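Local coordinates for protein ethylbenzene dehydrogenase alpha-subunit (Aromatoleum aromaticum, PDB 2IVF) that belongs to the molybdopterin oxidoreductase family and holds a molybdenum atom, two pterin guanine dinucleotide ligands and an iron/sulfur cluster, at residues V117-Y122 / N243-E248; H507-G512 / I531-V536; M548-Y551 / G555-Q558; G575-E580 / H818-E823; D738-M743 / Y757-F762. All coordinates share one frame; numbering follows the deposited sequence.

Interaction 1 (V117-Y122 / N243-E248); sequences VDYVDY and NLLDAE
Tyr119 reaches over from an irregular loop to the end of a 3-10 turn, where its hydroxyl donates a 2.6 Å hydrogen bond from OH to OD2 of Asp246. The carboxylate oxygen lies in the plane of the phenol and receives the bond on its syn lone pair, while the ring and carboxylate planes stand at 90° to each other. Leu245 supplies the apolar half of the contact: its CD1 packs 3.9 Å from Tyr119 CD2, obliquely to the ring, and also meets Val120 CG2 at 3.8 Å. The 3-10 turn leads directly into strand 249-253 of the four-stranded parallel sheet, so the 117-122 loop is pinned beside the entrance to that strand. Val120 N is buried by this packing and has no partner in the model. Behind the contact, helix 265-274 touches both Val120 and Leu245, and Asp121 turns to the beta-subunit, where it forms a salt bridge with Arg233 of that neighbouring chain.

Interaction 2 (H507-G512 / I531-V536); sequences HQMAEG and IEFMKV
The Phe533 ring is approached obliquely by Met509 and Ala510 of the facing helix, while SD of its own neighbour Met534 lies in the ring plane at the edge. Met509 SD sits 4.0 Å from Phe533 CE1 and 5.2 Å from the ring centroid, 62° off the ring normal, an oblique Met-aromatic contact. The methionine chain is fully extended, CG anti to the backbone N (chi1 -177°), which brings SD to the CE1 corner of the ring, the two side chains crossing at about a right angle. Ala510 offers backbone as much as side chain: its CA is 3.9 Å from Phe533 CD1, and its CB is 4.3 Å from CE1. With a methyl as its whole side chain, this position lets the ring come close to the main chain of helix 504-520.

The contact joins that helix to helix 526-540, two consecutive helices, linked by a short connection, that pack across each other at the protein surface. Farther along the interface, Phe513 touches Glu532 and Val536. On the other flank of helix 526-540, Ile531 and Met534 pack on Tyr955. Between the two segments the attraction is dispersive, with a modest sulfur-aromatic component; it therefore depends on shape and close approach and sets little directional constraint on the pair.

Interaction 3 (M548-Y551 / G555-Q558); sequences MWLY and GYDQ
Tyr551 and Asp557 meet at about a right angle, the aspartate methylene standing over one face of the phenol ring. Asp557 CB is 3.6 Å from the ring centroid and 23° off the ring normal, a CH-pi contact, and its shortest approach is 3.3 Å to Tyr551 CE1, toward the rim. The carboxylate plane is steeply turned from the ring. The backbone sets CB over the ring, and the first torsion of Asp557 (chi1 61°) turns the carboxylate toward the Tyr551 carbonyl, with Asp557 OD1 3.5 Å from Tyr551 O. The phenol hydroxyl is engaged by Asn561.

The segments flank a tight helix-to-helix turn, in which helix 546-553 gives way almost at once to helix 557-560. Gly555, with positive phi, makes the change of direction, and Tyr556 N closes the turn by donating to Leu550 O at 3.2 Å, with an N-H...O angle of 161°. The donor is tilted out of the carbonyl plane.

Leu550 and Tyr556 lie side by side and point the same way. Leu550 CB rests 3.8 Å from Tyr556 CD1, and Leu550 CD2 comes within 4.1 Å of CE1. Leu550 O is also near the plane of the Tyr556 ring, at its edge. Both side chains continue to helix 617-625, Leu550 touching Phe621 and Tyr556 touching Met620, while the Tyr556 hydroxyl bonds to Arg615 O.

Interaction 4 (G575-E580 / H818-E823); sequences GAYLDE and HDWYLE
Trp820 is met by Tyr577 over one face and by Glu580 at its edge. The tyrosine edge points at the indole in an edge-to-face pair, with Tyr577 CD1 3.5 Å from Trp820 CZ3, the centroids of the Tyr577 ring and the six-membered ring of Trp820 4.7 Å apart and the planes at 62°. Trp820 NE1 donates to Glu580 OE2 at 2.9 Å, reaching this oxygen from above the carboxylate plane. Extended from CG onward, its first torsion trans (chi1 -172°), the glutamate spans the gap between the helices. A water adds a second polar link: it lies 2.6 Å from Tyr577 OH and donates to Trp820 O.

In the next shell, His818 CE1 covers the indole face opposite Tyr577. His818 is the N-cap of its helix: its ND1 accepts from Trp820 N, and this bond sets the imidazole against the indole. Glu580 is held by Lys572 and Lys584 in salt bridges, which probably keep it ionised as an acceptor. Trp586 adds a further edge-to-face neighbour to Trp820. The contact joins helix 574-583 to the start of helix 819-824, while the other flank of helix 574-583 packs through Leu578 on helix 546-553.

Interaction 5 (D738-M743 / Y757-F762); sequences DCLKEM and YTYEKF
Leu740 and Lys741 engage the ring of Tyr759 in two different ways, one at its edge and one over a face. The apolar contact is the shorter: Leu740 CD2 lies near the ring plane, 3.4 Å from Tyr759 CE1, and CG follows at 3.8 Å from the same carbon. The leucine and tyrosine side chains run at about a right angle to each other. Swung out opposite its own amide nitrogen (chi1 180°), Tyr759 extends toward helix 736-749 and inserts its ring beside these consecutive residues.

The CH-pi contact comes from the aliphatic part of the lysine. Lys741 CG is 4.0 Å from the Tyr759 centroid and 19° off the ring normal, and the extended chain carries CE to 3.7 Å from Tyr759 CD2. The methylenes, and not the ammonium group, therefore cover this face.

Polar bonds fix the surroundings. Thr758 OG1 caps the second helix by accepting a weak bond, 3.3 Å long, from Lys761 N. The Tyr759 hydroxyl bonds to Glu737, which precedes the 738-743 segment on its helix, so the ring is tethered at its far end to the same helix it packs against. The contact joins helix 736-749 to the first turn of helix 759-765; strand 659-661 adjoins both, with His659 touching Leu740 and Tyr759, and helix 197-210 packs against Cys739 and Met743.

From the N terminus, interaction 1 closes first, bringing the 117-122 loop to the entrance of strand 249-253 across 120 intervening residues. Interactions 2 and 3 follow in series and are local, pairing helix 504-520 with 526-540 and helix 546-553 with 557-560. Interaction 4 then opens a long loop from helix 574-583 to helix 819-824, and interaction 5, a short closure between helices 736-749 and 759-765, is nested inside it, although their centres are 49 Å apart. No loops cross. Interactions 3 and 4 touch directly, with Met548 and Tyr551 packing on Leu578; interaction 1 lies across the chain's centre from both.

Interaction 1 (V117-Y122 / N243-E248)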
# COMPACT_ATOMS: atom_id res chain seq x y z
N VAL A 117 18.21 24.38 0.01
CA VAL A 117 19.45 23.57 0.04
C VAL A 117 19.66 22.76 1.30
O VAL A 117 20.32 21.72 1.30
CB VAL A 117 20.71 24.48 -0.15
CG1 VAL A 117 21.01 25.19 1.16
CG2 VAL A 117 21.92 23.63 -0.62
N ASP A 118 19.10 23.25 2.40
CA ASP A 118 19.26 22.60 3.67
C ASP A 118 18.34 21.41 3.90
O ASP A 118 18.47 20.71 4.89
CB ASP A 118 19.02 23.62 4.81
CG ASP A 118 19.99 24.77 4.79
OD1 ASP A 118 21.21 24.53 4.59
OD2 ASP A 118 19.53 25.91 4.97
N TYR A 119 17.35 21.21 3.04
CA TYR A 119 16.35 20.20 3.27
C TYR A 119 16.52 19.04 2.27
O TYR A 119 17.20 19.18 1.24
CB TYR A 119 14.93 20.82 3.16
CG TYR A 119 14.58 21.68 4.36
CD1 TYR A 119 14.97 23.03 4.41
CD2 TYR A 119 13.84 21.18 5.42
CE1 TYR A 119 14.65 23.83 5.50
CE2 TYR A 119 13.51 21.98 6.53
CZ TYR A 119 13.92 23.33 6.54
OH TYR A 119 13.64 24.19 7.61
N VAL A 120 15.88 17.93 2.59
CA VAL A 120 15.85 16.77 1.74
C VAL A 120 14.76 16.98 0.70
O VAL A 120 13.69 17.54 0.99
CB VAL A 120 15.55 15.49 2.54
CG1 VAL A 120 15.42 14.26 1.59
CG2 VAL A 120 16.61 15.29 3.68
N ASP A 121 15.04 16.55 -0.52
CA ASP A 121 14.04 16.60 -1.58
C ASP A 121 12.97 15.54 -1.38
O ASP A 121 12.98 14.78 -0.39
CB ASP A 121 14.69 16.57 -2.99
CG ASP A 121 15.41 15.24 -3.31
OD1 ASP A 121 14.99 14.18 -2.81
OD2 ASP A 121 16.44 15.25 -4.07
N TYR A 122 11.97 15.58 -2.26
CA TYR A 122 10.83 14.68 -2.13
C TYR A 122 11.01 13.42 -3.01
O TYR A 122 10.11 12.58 -3.08
CB TYR A 122 9.53 15.37 -2.52
CG TYR A 122 8.95 16.32 -1.50
CD1 TYR A 122 9.48 17.57 -1.33
CD2 TYR A 122 7.80 15.97 -0.76
CE1 TYR A 122 8.93 18.47 -0.41
CE2 TYR A 122 7.25 16.87 0.18
CZ TYR A 122 7.81 18.11 0.33
OH TYR A 122 7.30 19.03 1.22
N ASN A 243 8.70 19.18 7.07
CA ASN A 243 8.58 19.83 8.39
C ASN A 243 9.16 18.94 9.50
O ASN A 243 9.73 19.44 10.48
CB ASN A 243 7.14 20.14 8.72
CG ASN A 243 6.97 20.99 9.99
OD1 ASN A 243 7.60 22.03 10.14
ND2 ASN A 243 6.09 20.55 10.89
N LEU A 244 9.11 17.63 9.31
CA LEU A 244 9.71 16.69 10.28
C LEU A 244 11.20 16.91 10.43
O LEU A 244 11.77 16.62 11.48
CB LEU A 244 9.49 15.23 9.87
CG LEU A 244 8.09 14.62 9.85
CD1 LEU A 244 8.23 13.09 9.64
CD2 LEU A 244 7.29 14.99 11.11
N LEU A 245 11.85 17.45 9.40
CA LEU A 245 13.27 17.70 9.50
C LEU A 245 13.63 18.84 10.45
O LEU A 245 14.80 19.02 10.78
CB LEU A 245 13.80 17.98 8.14
CG LEU A 245 13.73 16.80 7.16
CD1 LEU A 245 14.14 17.28 5.76
CD2 LEU A 245 14.63 15.67 7.67
N ASP A 246 12.62 19.62 10.85
CA ASP A 246 12.76 20.65 11.86
C ASP A 246 12.29 20.27 13.28
O ASP A 246 12.37 21.09 14.17
CB ASP A 246 12.01 21.89 11.39
CG ASP A 246 12.71 22.60 10.24
OD1 ASP A 246 13.94 22.64 10.27
OD2 ASP A 246 12.02 23.16 9.37
N ALA A 247 11.80 19.04 13.45
CA ALA A 247 11.33 18.56 14.71
C ALA A 247 12.48 17.85 15.41
O ALA A 247 13.41 17.35 14.76
CB ALA A 247 10.15 17.61 14.48
N GLU A 248 12.49 17.91 16.73
CA GLU A 248 13.48 17.18 17.55
C GLU A 248 12.84 15.93 18.13
O GLU A 248 13.50 14.99 18.53
CB GLU A 248 13.99 18.08 18.68
CG GLU A 248 14.68 19.29 18.18
CD GLU A 248 15.01 20.27 19.28
OE1 GLU A 248 14.16 20.54 20.13
OE2 GLU A 248 16.14 20.79 19.24

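Interaction 2 (H507-G512 / I531-V536)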
# COMPACT_ATOMS: atom_id res chain seq x y z
N HIS A 507 -17.75 35.35 -4.57
CA HIS A 507 -16.79 36.25 -3.95
C HIS A 507 -17.52 37.44 -3.29
O HIS A 507 -17.10 37.88 -2.24
CB HIS A 507 -15.69 36.69 -4.95
CG HIS A 507 -14.53 35.72 -5.04
ND1 HIS A 507 -14.65 34.37 -4.81
CD2 HIS A 507 -13.22 35.93 -5.35
CE1 HIS A 507 -13.47 33.78 -4.98
NE2 HIS A 507 -12.58 34.71 -5.30
N GLN A 508 -18.62 37.91 -3.87
CA GLN A 508 -19.43 38.96 -3.22
C GLN A 508 -20.29 38.45 -2.05
O GLN A 508 -20.52 39.17 -1.09
CB GLN A 508 -20.30 39.71 -4.24
CG GLN A 508 -21.39 38.89 -4.90
CD GLN A 508 -22.14 39.66 -5.98
OE1 GLN A 508 -22.14 40.89 -5.98
NE2 GLN A 508 -22.77 38.94 -6.91
N MET A 509 -20.76 37.21 -2.14
CA MET A 509 -21.45 36.53 -1.04
C MET A 509 -20.49 36.36 0.16
O MET A 509 -20.85 36.61 1.31
CB MET A 509 -21.97 35.17 -1.54
CG MET A 509 -22.79 34.30 -0.58
SD MET A 509 -23.16 32.65 -1.28
CE MET A 509 -24.15 31.92 0.03
N ALA A 510 -19.27 35.95 -0.14
CA ALA A 510 -18.21 35.78 0.86
C ALA A 510 -17.97 37.06 1.66
O ALA A 510 -17.77 37.02 2.87
CB ALA A 510 -16.92 35.32 0.18
N GLU A 511 -17.99 38.20 0.96
CA GLU A 511 -17.86 39.52 1.59
C GLU A 511 -19.08 39.84 2.47
O GLU A 511 -18.92 40.28 3.60
CB GLU A 511 -17.70 40.61 0.52
CG GLU A 511 -16.38 40.54 -0.25
CD GLU A 511 -16.34 41.49 -1.46
OE1 GLU A 511 -17.36 42.16 -1.76
OE2 GLU A 511 -15.27 41.55 -2.13
N GLY A 512 -20.28 39.62 1.94
CA GLY A 512 -21.48 39.72 2.74
C GLY A 512 -21.29 39.04 4.10
O GLY A 512 -21.48 39.66 5.15
N ILE A 531 -15.97 30.64 8.32
CA ILE A 531 -16.79 29.57 8.95
C ILE A 531 -18.31 29.81 8.82
O ILE A 531 -19.06 28.89 8.50
CB ILE A 531 -16.46 29.44 10.44
CG1 ILE A 531 -15.03 28.93 10.65
CG2 ILE A 531 -17.40 28.47 11.13
CD1 ILE A 531 -14.53 29.20 12.02
N GLU A 532 -18.77 31.02 9.09
CA GLU A 532 -20.19 31.32 8.95
C GLU A 532 -20.65 31.06 7.52
O GLU A 532 -21.66 30.39 7.28
CB GLU A 532 -20.48 32.76 9.34
CG GLU A 532 -20.16 33.09 10.81
CD GLU A 532 -20.81 32.12 11.78
OE1 GLU A 532 -21.93 31.66 11.51
OE2 GLU A 532 -20.19 31.80 12.82
N PHE A 533 -19.90 31.59 6.57
CA PHE A 533 -20.15 31.32 5.14
C PHE A 533 -20.24 29.82 4.92
O PHE A 533 -21.15 29.32 4.25
CB PHE A 533 -18.99 31.90 4.30
CG PHE A 533 -19.03 31.54 2.83
CD1 PHE A 533 -19.66 32.35 1.91
CD2 PHE A 533 -18.38 30.40 2.37
CE1 PHE A 533 -19.68 32.04 0.55
CE2 PHE A 533 -18.41 30.08 0.99
CZ PHE A 533 -19.06 30.91 0.10
N MET A 534 -19.29 29.09 5.47
CA MET A 534 -19.25 27.67 5.21
C MET A 534 -20.47 26.95 5.77
O MET A 534 -21.00 26.03 5.14
CB MET A 534 -17.99 27.05 5.79
CG MET A 534 -16.75 27.37 4.98
SD MET A 534 -16.85 26.89 3.24
CE MET A 534 -16.85 25.08 3.45
N LYS A 535 -20.90 27.35 6.96
CA LYS A 535 -22.06 26.75 7.58
C LYS A 535 -23.26 26.88 6.65
O LYS A 535 -23.96 25.90 6.41
CB LYS A 535 -22.36 27.38 8.95
CG LYS A 535 -21.26 27.14 9.98
CD LYS A 535 -21.73 27.23 11.43
CE LYS A 535 -21.90 28.65 11.92
NZ LYS A 535 -22.23 28.71 13.40
N VAL A 536 -23.46 28.06 6.08
CA VAL A 536 -24.59 28.30 5.19
C VAL A 536 -24.48 27.59 3.87
O VAL A 536 -25.36 26.82 3.48
CB VAL A 536 -24.77 29.77 4.93
CG1 VAL A 536 -25.86 29.99 3.88
CG2 VAL A 536 -25.11 30.48 6.25

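Interaction 3 (M548-Y551 / G555-Q558)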
# COMPACT_ATOMS: atom_id res chain seq x y z
N MET A 548 -27.48 11.17 9.96
CA MET A 548 -28.91 11.44 9.97
C MET A 548 -29.67 10.46 9.10
O MET A 548 -30.61 9.83 9.57
CB MET A 548 -29.25 12.87 9.53
CG MET A 548 -28.66 13.94 10.40
SD MET A 548 -29.00 13.70 12.16
CE MET A 548 -28.23 15.19 12.83
N TRP A 549 -29.28 10.35 7.84
CA TRP A 549 -30.05 9.53 6.91
C TRP A 549 -29.80 8.04 7.27
O TRP A 549 -30.72 7.24 7.19
CB TRP A 549 -29.71 9.86 5.44
CG TRP A 549 -28.51 9.18 4.93
CD1 TRP A 549 -27.22 9.45 5.20
CD2 TRP A 549 -28.51 8.08 4.04
NE1 TRP A 549 -26.38 8.56 4.53
CE2 TRP A 549 -27.17 7.70 3.82
CE3 TRP A 549 -29.54 7.36 3.43
CZ2 TRP A 549 -26.82 6.66 2.99
CZ3 TRP A 549 -29.20 6.31 2.61
CH2 TRP A 549 -27.85 5.97 2.39
N LEU A 550 -28.60 7.71 7.75
CA LEU A 550 -28.33 6.33 8.17
C LEU A 550 -29.23 5.94 9.32
O LEU A 550 -29.80 4.84 9.32
CB LEU A 550 -26.87 6.12 8.55
CG LEU A 550 -25.85 6.21 7.41
CD1 LEU A 550 -24.45 6.07 7.97
CD2 LEU A 550 -26.14 5.17 6.29
N TYR A 551 -29.41 6.88 10.26
CA TYR A 551 -30.29 6.68 11.42
C TYR A 551 -31.75 6.55 11.05
O TYR A 551 -32.43 5.67 11.54
CB TYR A 551 -30.16 7.87 12.40
CG TYR A 551 -30.97 7.78 13.69
CD1 TYR A 551 -30.47 7.11 14.80
CD2 TYR A 551 -32.21 8.44 13.83
CE1 TYR A 551 -31.21 7.05 16.02
CE2 TYR A 551 -32.90 8.39 15.01
CZ TYR A 551 -32.40 7.70 16.10
OH TYR A 551 -33.17 7.69 17.24
N GLY A 555 -31.88 2.11 9.12
CA GLY A 555 -32.14 1.29 10.30
C GLY A 555 -31.07 1.31 11.36
O GLY A 555 -31.10 0.49 12.28
N TYR A 556 -30.16 2.29 11.30
CA TYR A 556 -29.09 2.37 12.26
C TYR A 556 -29.56 2.87 13.60
O TYR A 556 -28.81 2.76 14.56
CB TYR A 556 -27.92 3.22 11.75
CG TYR A 556 -26.98 2.50 10.81
CD1 TYR A 556 -27.21 2.44 9.45
CD2 TYR A 556 -25.83 1.88 11.29
CE1 TYR A 556 -26.29 1.79 8.58
CE2 TYR A 556 -24.95 1.26 10.46
CZ TYR A 556 -25.18 1.21 9.11
OH TYR A 556 -24.28 0.54 8.30
N ASP A 557 -30.79 3.36 13.72
CA ASP A 557 -31.29 3.72 15.04
C ASP A 557 -31.33 2.50 15.97
O ASP A 557 -31.25 2.64 17.19
CB ASP A 557 -32.70 4.33 14.97
CG ASP A 557 -33.74 3.37 14.41
OD1 ASP A 557 -33.52 2.81 13.33
OD2 ASP A 557 -34.79 3.20 15.00
N GLN A 558 -31.49 1.32 15.38
CA GLN A 558 -31.59 0.09 16.17
C GLN A 558 -30.23 -0.31 16.73
O GLN A 558 -30.19 -1.07 17.67
CB GLN A 558 -32.11 -1.08 15.34
CG GLN A 558 -33.45 -0.87 14.72
CD GLN A 558 -33.70 -1.79 13.52
OE1 GLN A 558 -33.00 -1.73 12.50
NE2 GLN A 558 -34.71 -2.64 13.65

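Interaction 4 (G575-E580 / H818-E823)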
# COMPACT_ATOMS: atom_id res chain seq x y z
N GLY A 575 -29.99 8.73 20.08
CA GLY A 575 -31.25 9.28 19.57
C GLY A 575 -31.97 10.23 20.50
O GLY A 575 -32.68 11.15 20.06
N ALA A 576 -31.81 9.98 21.80
CA ALA A 576 -32.29 10.87 22.84
C ALA A 576 -31.55 12.21 22.82
O ALA A 576 -32.16 13.27 22.92
CB ALA A 576 -32.16 10.20 24.19
N TYR A 577 -30.23 12.16 22.70
CA TYR A 577 -29.44 13.36 22.46
C TYR A 577 -29.85 14.06 21.16
O TYR A 577 -29.99 15.28 21.13
CB TYR A 577 -27.96 13.02 22.43
CG TYR A 577 -27.29 12.91 23.80
CD1 TYR A 577 -26.95 14.05 24.52
CD2 TYR A 577 -26.96 11.67 24.33
CE1 TYR A 577 -26.29 13.95 25.77
CE2 TYR A 577 -26.31 11.56 25.58
CZ TYR A 577 -25.97 12.70 26.30
OH TYR A 577 -25.35 12.57 27.55
N LEU A 578 -30.07 13.29 20.09
CA LEU A 578 -30.57 13.86 18.82
C LEU A 578 -31.87 14.63 18.99
O LEU A 578 -32.01 15.76 18.51
CB LEU A 578 -30.76 12.75 17.78
CG LEU A 578 -31.28 13.14 16.39
CD1 LEU A 578 -30.40 14.14 15.70
CD2 LEU A 578 -31.38 11.87 15.57
N ASP A 579 -32.84 14.00 19.64
CA ASP A 579 -34.12 14.66 19.89
C ASP A 579 -33.95 15.97 20.63
O ASP A 579 -34.64 16.93 20.34
CB ASP A 579 -35.07 13.75 20.66
CG ASP A 579 -35.74 12.72 19.77
OD1 ASP A 579 -35.37 12.61 18.56
OD2 ASP A 579 -36.63 12.02 20.29
N GLU A 580 -33.07 15.98 21.63
CA GLU A 580 -32.81 17.17 22.43
C GLU A 580 -32.16 18.24 21.56
O GLU A 580 -32.51 19.41 21.60
CB GLU A 580 -31.90 16.82 23.60
CG GLU A 580 -31.75 17.97 24.56
CD GLU A 580 -30.61 17.79 25.53
OE1 GLU A 580 -30.19 16.65 25.78
OE2 GLU A 580 -30.13 18.81 26.06
N HIS A 818 -19.92 23.53 28.23
CA HIS A 818 -21.24 23.23 27.70
C HIS A 818 -21.84 22.15 28.60
O HIS A 818 -21.16 21.20 28.98
CB HIS A 818 -21.03 22.72 26.26
CG HIS A 818 -22.28 22.44 25.49
ND1 HIS A 818 -23.10 21.37 25.76
CD2 HIS A 818 -22.82 23.06 24.42
CE1 HIS A 818 -24.12 21.37 24.92
NE2 HIS A 818 -23.98 22.40 24.09
N ASP A 819 -23.12 22.29 28.90
CA ASP A 819 -23.85 21.37 29.81
C ASP A 819 -23.67 19.90 29.52
O ASP A 819 -23.46 19.11 30.43
CB ASP A 819 -25.34 21.71 29.82
CG ASP A 819 -25.63 23.06 30.47
OD1 ASP A 819 -24.79 23.54 31.26
OD2 ASP A 819 -26.73 23.61 30.22
N TRP A 820 -23.72 19.52 28.25
CA TRP A 820 -23.56 18.12 27.87
C TRP A 820 -22.19 17.60 28.27
O TRP A 820 -22.05 16.46 28.75
CB TRP A 820 -23.72 17.93 26.37
CG TRP A 820 -25.13 18.06 25.86
CD1 TRP A 820 -26.15 18.72 26.41
CD2 TRP A 820 -25.58 17.60 24.59
NE1 TRP A 820 -27.27 18.64 25.59
CE2 TRP A 820 -26.92 17.96 24.46
CE3 TRP A 820 -24.96 16.89 23.56
CZ2 TRP A 820 -27.67 17.61 23.33
CZ3 TRP A 820 -25.70 16.56 22.45
CH2 TRP A 820 -27.03 16.93 22.34
N TYR A 821 -21.15 18.39 28.02
CA TYR A 821 -19.79 18.02 28.40
C TYR A 821 -19.53 17.98 29.90
O TYR A 821 -18.91 17.04 30.42
CB TYR A 821 -18.76 18.92 27.69
CG TYR A 821 -18.62 18.53 26.24
CD1 TYR A 821 -19.64 18.77 25.33
CD2 TYR A 821 -17.46 17.90 25.79
CE1 TYR A 821 -19.52 18.40 24.02
CE2 TYR A 821 -17.34 17.54 24.51
CZ TYR A 821 -18.36 17.78 23.63
OH TYR A 821 -18.19 17.39 22.35
N LEU A 822 -20.03 18.99 30.60
CA LEU A 822 -20.01 19.01 32.03
C LEU A 822 -20.64 17.71 32.60
O LEU A 822 -20.02 17.00 33.40
CB LEU A 822 -20.77 20.26 32.51
CG LEU A 822 -20.08 21.62 32.41
CD1 LEU A 822 -21.03 22.77 32.91
CD2 LEU A 822 -18.81 21.59 33.23
N GLU A 823 -21.87 17.39 32.16
CA GLU A 823 -22.60 16.23 32.69
C GLU A 823 -21.94 14.88 32.30
O GLU A 823 -21.97 13.95 33.08
CB GLU A 823 -24.06 16.25 32.24
CG GLU A 823 -24.89 17.26 33.04
CD GLU A 823 -26.37 17.33 32.68
OE1 GLU A 823 -26.86 16.55 31.82
OE2 GLU A 823 -27.05 18.21 33.29
O HOH W 1 -24.43 14.71 28.71

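Interaction 5 (D738-M743 / Y757-F762)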
# COMPACT_ATOMS: atom_id res chain seq x y z
N ASP A 738 -11.59 19.74 -20.78
CA ASP A 738 -12.31 21.00 -20.61
C ASP A 738 -12.27 21.43 -19.15
O ASP A 738 -11.93 22.57 -18.85
CB ASP A 738 -13.76 20.85 -21.01
CG ASP A 738 -13.96 20.67 -22.49
OD1 ASP A 738 -13.09 21.05 -23.31
OD2 ASP A 738 -15.05 20.16 -22.82
N CYS A 739 -12.64 20.49 -18.28
CA CYS A 739 -12.73 20.72 -16.84
C CYS A 739 -11.35 20.98 -16.19
O CYS A 739 -11.26 21.79 -15.28
CB CYS A 739 -13.39 19.54 -16.17
SG CYS A 739 -15.14 19.43 -16.59
N LEU A 740 -10.32 20.30 -16.69
CA LEU A 740 -8.96 20.48 -16.22
C LEU A 740 -8.49 21.88 -16.51
O LEU A 740 -7.90 22.51 -15.65
CB LEU A 740 -8.03 19.45 -16.82
CG LEU A 740 -6.60 19.46 -16.27
CD1 LEU A 740 -6.57 19.37 -14.74
CD2 LEU A 740 -5.75 18.34 -16.86
N LYS A 741 -8.70 22.36 -17.72
CA LYS A 741 -8.37 23.71 -18.07
C LYS A 741 -9.11 24.71 -17.16
O LYS A 741 -8.55 25.71 -16.76
CB LYS A 741 -8.76 23.98 -19.50
CG LYS A 741 -7.94 23.17 -20.49
CD LYS A 741 -8.44 23.41 -21.92
CE LYS A 741 -7.37 22.97 -22.90
NZ LYS A 741 -7.89 23.16 -24.22
N GLU A 742 -10.38 24.43 -16.86
CA GLU A 742 -11.12 25.29 -15.93
C GLU A 742 -10.54 25.22 -14.50
O GLU A 742 -10.46 26.26 -13.82
CB GLU A 742 -12.60 24.91 -15.91
CG GLU A 742 -13.43 25.76 -15.01
CD GLU A 742 -13.45 27.21 -15.38
OE1 GLU A 742 -13.16 27.56 -16.54
OE2 GLU A 742 -13.75 28.02 -14.48
N MET A 743 -10.17 24.04 -14.07
CA MET A 743 -9.54 23.90 -12.75
C MET A 743 -8.23 24.64 -12.70
O MET A 743 -7.88 25.18 -11.67
CB MET A 743 -9.30 22.46 -12.40
CG MET A 743 -10.54 21.71 -12.07
SD MET A 743 -10.10 20.10 -11.51
CE MET A 743 -11.71 19.65 -10.84
N TYR A 757 0.56 30.70 -14.68
CA TYR A 757 0.78 29.27 -14.76
C TYR A 757 -0.38 28.58 -15.46
O TYR A 757 -1.28 28.02 -14.84
CB TYR A 757 1.01 28.67 -13.40
CG TYR A 757 1.65 27.32 -13.51
CD1 TYR A 757 3.03 27.20 -13.73
CD2 TYR A 757 0.88 26.15 -13.43
CE1 TYR A 757 3.64 25.96 -13.84
CE2 TYR A 757 1.47 24.89 -13.55
CZ TYR A 757 2.86 24.80 -13.75
OH TYR A 757 3.47 23.55 -13.89
N THR A 758 -0.29 28.56 -16.78
CA THR A 758 -1.32 28.08 -17.65
C THR A 758 -1.31 26.58 -17.76
O THR A 758 -0.33 25.90 -17.40
CB THR A 758 -1.07 28.64 -19.05
OG1 THR A 758 0.23 28.22 -19.47
CG2 THR A 758 -1.14 30.17 -19.05
N TYR A 759 -2.38 26.06 -18.32
CA TYR A 759 -2.49 24.64 -18.63
C TYR A 759 -1.35 24.13 -19.53
O TYR A 759 -0.85 23.02 -19.34
CB TYR A 759 -3.84 24.37 -19.32
CG TYR A 759 -4.03 22.94 -19.68
CD1 TYR A 759 -4.10 21.96 -18.69
CD2 TYR A 759 -4.17 22.54 -21.00
CE1 TYR A 759 -4.31 20.62 -19.01
CE2 TYR A 759 -4.39 21.19 -21.33
CZ TYR A 759 -4.46 20.24 -20.33
OH TYR A 759 -4.64 18.91 -20.63
N GLU A 760 -0.97 24.95 -20.50
CA GLU A 760 0.19 24.64 -21.34
C GLU A 760 1.44 24.39 -20.47
O GLU A 760 2.18 23.40 -20.68
CB GLU A 760 0.41 25.77 -22.31
CG GLU A 760 1.61 25.57 -23.24
CD GLU A 760 1.30 24.69 -24.44
OE1 GLU A 760 0.23 24.01 -24.45
OE2 GLU A 760 2.14 24.70 -25.38
N LYS A 761 1.67 25.23 -19.47
CA LYS A 761 2.87 25.06 -18.63
C LYS A 761 2.70 23.79 -17.79
O LYS A 761 3.62 22.98 -17.64
CB LYS A 761 3.11 26.25 -17.71
CG LYS A 761 3.55 27.54 -18.39
CD LYS A 761 4.14 28.50 -17.33
CE LYS A 761 4.26 29.94 -17.85
NZ LYS A 761 4.78 30.86 -16.78
N PHE A 762 1.51 23.63 -17.22
CA PHE A 762 1.20 22.46 -16.40
C PHE A 762 1.38 21.14 -17.15
O PHE A 762 1.97 20.20 -16.60
CB PHE A 762 -0.24 22.56 -15.89
CG PHE A 762 -0.59 21.58 -14.80
CD1 PHE A 762 0.25 21.39 -13.72
CD2 PHE A 762 -1.78 20.90 -14.83
CE1 PHE A 762 -0.09 20.51 -12.70
CE2 PHE A 762 -2.12 20.04 -13.84
CZ PHE A 762 -1.27 19.84 -12.79